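Local coordinates for Blr3880 protein (PDB 2OOD) that probably catalyses the zinc-dependent hydrolytic deamination of guanine to xanthine and ammonia, a step in purine breakdown, at residues I80-T85 / I108-R113. Sequence-based numbering, arbitrary orientation.
With ZN (zinc ion), chain B; GUN (guanine), chain C.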
ATOM      1  N   ILE A  80       7.499   7.738  14.473  1.00 31.84           N
ATOM      2  CA  ILE A  80       8.563   7.416  13.506  1.00 33.39           C
ATOM      3  C   ILE A  80       9.835   7.119  14.272  1.00 33.36           C
ATOM      4  O   ILE A  80       9.981   7.517  15.420  1.00 33.46           O
ATOM      5  CB  ILE A  80       8.917   8.565  12.516  1.00 34.42           C
ATOM      6  CG1 ILE A  80       8.080   9.799  12.805  1.00 37.20           C
ATOM      7  CG2 ILE A  80       8.765   8.098  11.078  1.00 33.71           C
ATOM      8  CD1 ILE A  80       8.500  10.512  14.057  1.00 40.63           C
ATOM      9  N   HIS A  81      10.755   6.417  13.626  1.00 34.28           N
ATOM     10  CA  HIS A  81      12.039   6.066  14.218  1.00 34.25           C
ATOM     11  C   HIS A  81      13.117   6.740  13.375  1.00 34.29           C
ATOM     12  O   HIS A  81      13.470   6.249  12.305  1.00 34.45           O
ATOM     13  CB  HIS A  81      12.242   4.546  14.191  1.00 34.07           C
ATOM     14  CG  HIS A  81      11.427   3.795  15.199  1.00 36.05           C
ATOM     15  ND1 HIS A  81      11.856   3.576  16.488  1.00 36.43           N
ATOM     16  CD2 HIS A  81      10.228   3.174  15.092  1.00 36.34           C
ATOM     17  CE1 HIS A  81      10.959   2.849  17.131  1.00 36.49           C
ATOM     18  NE2 HIS A  81       9.961   2.590  16.307  1.00 36.21           N
ATOM     19  N   LEU A  82      13.630   7.863  13.860  1.00 34.80           N
ATOM     20  CA  LEU A  82      14.668   8.613  13.156  1.00 34.94           C
ATOM     21  C   LEU A  82      15.832   7.771  12.623  1.00 35.29           C
ATOM     22  O   LEU A  82      16.168   7.845  11.439  1.00 35.59           O
ATOM     23  CB  LEU A  82      15.222   9.719  14.064  1.00 35.48           C
ATOM     24  CG  LEU A  82      16.662  10.176  13.797  1.00 36.28           C
ATOM     25  CD1 LEU A  82      16.766  10.828  12.433  1.00 36.66           C
ATOM     26  CD2 LEU A  82      17.094  11.138  14.886  1.00 36.36           C
ATOM     27  N   PRO A  83      16.463   6.962  13.489  1.00 34.30           N
ATOM     28  CA  PRO A  83      17.589   6.134  13.058  1.00 35.06           C
ATOM     29  C   PRO A  83      17.251   4.990  12.105  1.00 35.93           C
ATOM     30  O   PRO A  83      18.135   4.230  11.717  1.00 36.71           O
ATOM     31  CB  PRO A  83      18.179   5.648  14.377  1.00 33.93           C
ATOM     32  CG  PRO A  83      16.971   5.505  15.225  1.00 34.46           C
ATOM     33  CD  PRO A  83      16.180   6.750  14.920  1.00 34.08           C
ATOM     34  N   GLN A  84      15.987   4.864  11.720  1.00 36.46           N
ATOM     35  CA  GLN A  84      15.598   3.798  10.807  1.00 37.49           C
ATOM     36  C   GLN A  84      15.320   4.320   9.397  1.00 39.13           C
ATOM     37  O   GLN A  84      14.912   3.565   8.503  1.00 40.12           O
ATOM     38  CB  GLN A  84      14.381   3.070  11.359  1.00 36.21           C
ATOM     39  CG  GLN A  84      14.709   2.218  12.563  1.00 35.92           C
ATOM     40  CD  GLN A  84      13.478   1.644  13.221  1.00 35.71           C
ATOM     41  OE1 GLN A  84      12.522   1.281  12.547  1.00 35.80           O
ATOM     42  NE2 GLN A  84      13.497   1.546  14.543  1.00 35.70           N
ATOM     43  N   THR A  85      15.569   5.613   9.207  1.00 37.53           N
ATOM     44  CA  THR A  85      15.370   6.298   7.934  1.00 37.29           C
ATOM     45  C   THR A  85      15.958   5.578   6.725  1.00 36.59           C
ATOM     46  O   THR A  85      15.400   5.628   5.633  1.00 37.43           O
ATOM     47  CB  THR A  85      15.997   7.713   7.975  1.00 36.99           C
ATOM     48  OG1 THR A  85      15.334   8.506   8.966  1.00 36.45           O
ATOM     49  CG2 THR A  85      15.893   8.394   6.622  1.00 35.51           C
ATOM     50  N   ILE A 108      22.877   1.829  15.694  1.00 39.29           N
ATOM     51  CA  ILE A 108      24.108   1.989  16.447  1.00 40.26           C
ATOM     52  C   ILE A 108      25.060   2.986  15.767  1.00 39.85           C
ATOM     53  O   ILE A 108      25.926   3.568  16.421  1.00 39.38           O
ATOM     54  CB  ILE A 108      24.795   0.611  16.644  1.00 41.26           C
ATOM     55  CG1 ILE A 108      25.901   0.726  17.690  1.00 43.28           C
ATOM     56  CG2 ILE A 108      25.347   0.109  15.320  1.00 40.65           C
ATOM     57  CD1 ILE A 108      26.469  -0.614  18.130  1.00 46.67           C
ATOM     58  N   LYS A 109      24.880   3.194  14.461  1.00 39.50           N
ATOM     59  CA  LYS A 109      25.719   4.126  13.699  1.00 38.49           C
ATOM     60  C   LYS A 109      25.492   5.576  14.126  1.00 39.29           C
ATOM     61  O   LYS A 109      26.360   6.429  13.942  1.00 39.69           O
ATOM     62  CB  LYS A 109      25.426   4.032  12.200  1.00 37.63           C
ATOM     63  CG  LYS A 109      25.588   2.667  11.580  1.00 37.48           C
ATOM     64  CD  LYS A 109      25.248   2.747  10.098  1.00 37.62           C
ATOM     65  CE  LYS A 109      25.391   1.410   9.399  1.00 37.53           C
ATOM     66  NZ  LYS A 109      25.055   1.521   7.954  1.00 36.29           N
ATOM     67  N   TYR A 110      24.317   5.854  14.680  1.00 38.82           N
ATOM     68  CA  TYR A 110      23.997   7.204  15.108  1.00 39.15           C
ATOM     69  C   TYR A 110      24.772   7.657  16.338  1.00 40.11           C
ATOM     70  O   TYR A 110      24.534   8.749  16.860  1.00 40.65           O
ATOM     71  CB  TYR A 110      22.487   7.344  15.328  1.00 38.29           C
ATOM     72  CG  TYR A 110      21.721   7.386  14.023  1.00 36.72           C
ATOM     73  CD1 TYR A 110      21.671   6.279  13.185  1.00 35.82           C
ATOM     74  CD2 TYR A 110      21.101   8.550  13.595  1.00 35.62           C
ATOM     75  CE1 TYR A 110      21.028   6.333  11.954  1.00 33.96           C
ATOM     76  CE2 TYR A 110      20.457   8.615  12.367  1.00 33.95           C
ATOM     77  CZ  TYR A 110      20.424   7.506  11.551  1.00 34.42           C
ATOM     78  OH  TYR A 110      19.793   7.575  10.325  1.00 32.90           O
ATOM     79  N   LYS A 111      25.691   6.807  16.796  1.00 41.14           N
ATOM     80  CA  LYS A 111      26.552   7.122  17.939  1.00 41.66           C
ATOM     81  C   LYS A 111      27.488   8.208  17.417  1.00 41.41           C
ATOM     82  O   LYS A 111      27.853   9.144  18.134  1.00 40.29           O
ATOM     83  CB  LYS A 111      27.396   5.907  18.329  1.00 42.58           C
ATOM     84  CG  LYS A 111      27.011   5.214  19.612  1.00 46.18           C
ATOM     85  CD  LYS A 111      28.048   4.146  19.949  1.00 50.22           C
ATOM     86  CE  LYS A 111      27.695   3.413  21.244  1.00 54.07           C
ATOM     87  NZ  LYS A 111      28.567   2.199  21.484  1.00 57.53           N
ATOM     88  N   ASP A 112      27.870   8.036  16.151  1.00 40.92           N
ATOM     89  CA  ASP A 112      28.751   8.939  15.420  1.00 41.27           C
ATOM     90  C   ASP A 112      27.934  10.180  15.050  1.00 41.57           C
ATOM     91  O   ASP A 112      26.917  10.073  14.360  1.00 41.40           O
ATOM     92  CB  ASP A 112      29.240   8.220  14.166  1.00 43.48           C
ATOM     93  CG  ASP A 112      30.117   9.083  13.304  1.00 45.95           C
ATOM     94  OD1 ASP A 112      31.315   8.751  13.160  1.00 47.88           O
ATOM     95  OD2 ASP A 112      29.611  10.095  12.767  1.00 47.22           O
ATOM     96  N   ARG A 113      28.376  11.357  15.494  1.00 40.61           N
ATOM     97  CA  ARG A 113      27.628  12.584  15.235  1.00 38.86           C
ATOM     98  C   ARG A 113      27.509  13.008  13.777  1.00 39.32           C
ATOM     99  O   ARG A 113      26.545  13.682  13.407  1.00 39.94           O
ATOM    100  CB  ARG A 113      28.199  13.732  16.057  1.00 37.55           C
ATOM    101  CG  ARG A 113      27.327  14.963  16.043  1.00 37.46           C
ATOM    102  CD  ARG A 113      27.952  16.056  16.873  1.00 38.57           C
ATOM    103  NE  ARG A 113      28.077  15.685  18.282  1.00 39.55           N
ATOM    104  CZ  ARG A 113      27.053  15.547  19.120  1.00 40.69           C
ATOM    105  NH1 ARG A 113      25.808  15.744  18.703  1.00 41.61           N
ATOM    106  NH2 ARG A 113      27.275  15.231  20.389  1.00 41.29           N
TER
HETATM  107 ZN    ZN B 500       7.933   2.001  16.589  1.00 33.03          ZN
HETATM  108  N9  GUN C 600       9.655  -1.384  19.830  1.00 63.26           N
HETATM  109  C8  GUN C 600      10.231  -2.591  20.047  1.00 63.96           C
HETATM  110  N7  GUN C 600      10.108  -3.355  19.000  1.00 64.25           N
HETATM  111  C5  GUN C 600       9.448  -2.688  18.028  1.00 63.49           C
HETATM  112  C6  GUN C 600       9.029  -3.001  16.694  1.00 62.71           C
HETATM  113  O6  GUN C 600       9.272  -4.100  16.180  1.00 62.78           O
HETATM  114  N1  GUN C 600       8.349  -2.018  15.978  1.00 60.92           N
HETATM  115  C2  GUN C 600       8.080  -0.780  16.541  1.00 59.16           C
HETATM  116  N2  GUN C 600       7.412   0.184  15.803  1.00 54.36           N
HETATM  117  N3  GUN C 600       8.461  -0.485  17.771  1.00 60.63           N
HETATM  118  C4  GUN C 600       9.134  -1.398  18.545  1.00 63.12           C
HETATM  119  O   HOH W   1      19.193   5.260   9.123  1.00 38.92           O
HETATM  120  O   HOH W   2       8.768   1.125  14.341  1.00 45.49           O
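Tyr110 lays one face of its ring over the backbone of Pro83, and this one aromatic side chain makes every contact between 80-85 and 108-113. The CA of Pro83 stands 3.7 Å from the centroid of the Tyr110 ring, 21° off its normal, a CH-pi contact displaced toward the phenol end. Closer to the root of the ring, Pro83 CB rests on Tyr110 CD1 at 3.7 Å, so the CA and CB of Pro83 lie along the ring from its hydroxyl end to its CD1 side. Leu82 adds a looser apolar touch from its CD1 to CE2 of the same ring. With CG anti to its own carbonyl carbon (chi1 -74°), Tyr110 sends the ring from the 3-10 turn 108-111 across to the turn at Leu82 and Pro83.

No direct hydrogen bond joins the segments; a water does. Lying in the plane of the ring at its edge, it accepts from Tyr110 OH at 2.7 Å and donates to Pro83 O at 3.0 Å, tying the phenol to the very residue its face covers. The neighbouring carbonyl is held from within its own turn: Leu82 O takes both Thr85 N and Thr85 OG1, the hydroxyl arriving in the carbonyl plane on a lone pair at 2.7 Å. Ala145 of helix 143-156 and Trp420 of the second subunit also pack against Tyr110.

Just before the turn, His81 gives NE2 to the zinc ion at 2.1 Å, while Gln84 NE2 lies over one face of the imidazole, toward its rim. His79, His234 and Asp326 complete the protein ligands, and guanine N2 also reaches the metal. The paired histidines His79 and His81 at the end of strand 70-81 form the HxH metal motif of the amidohydrolase TIM barrel, here followed by a turn packed against the loop between helices 95-107 and 113-129.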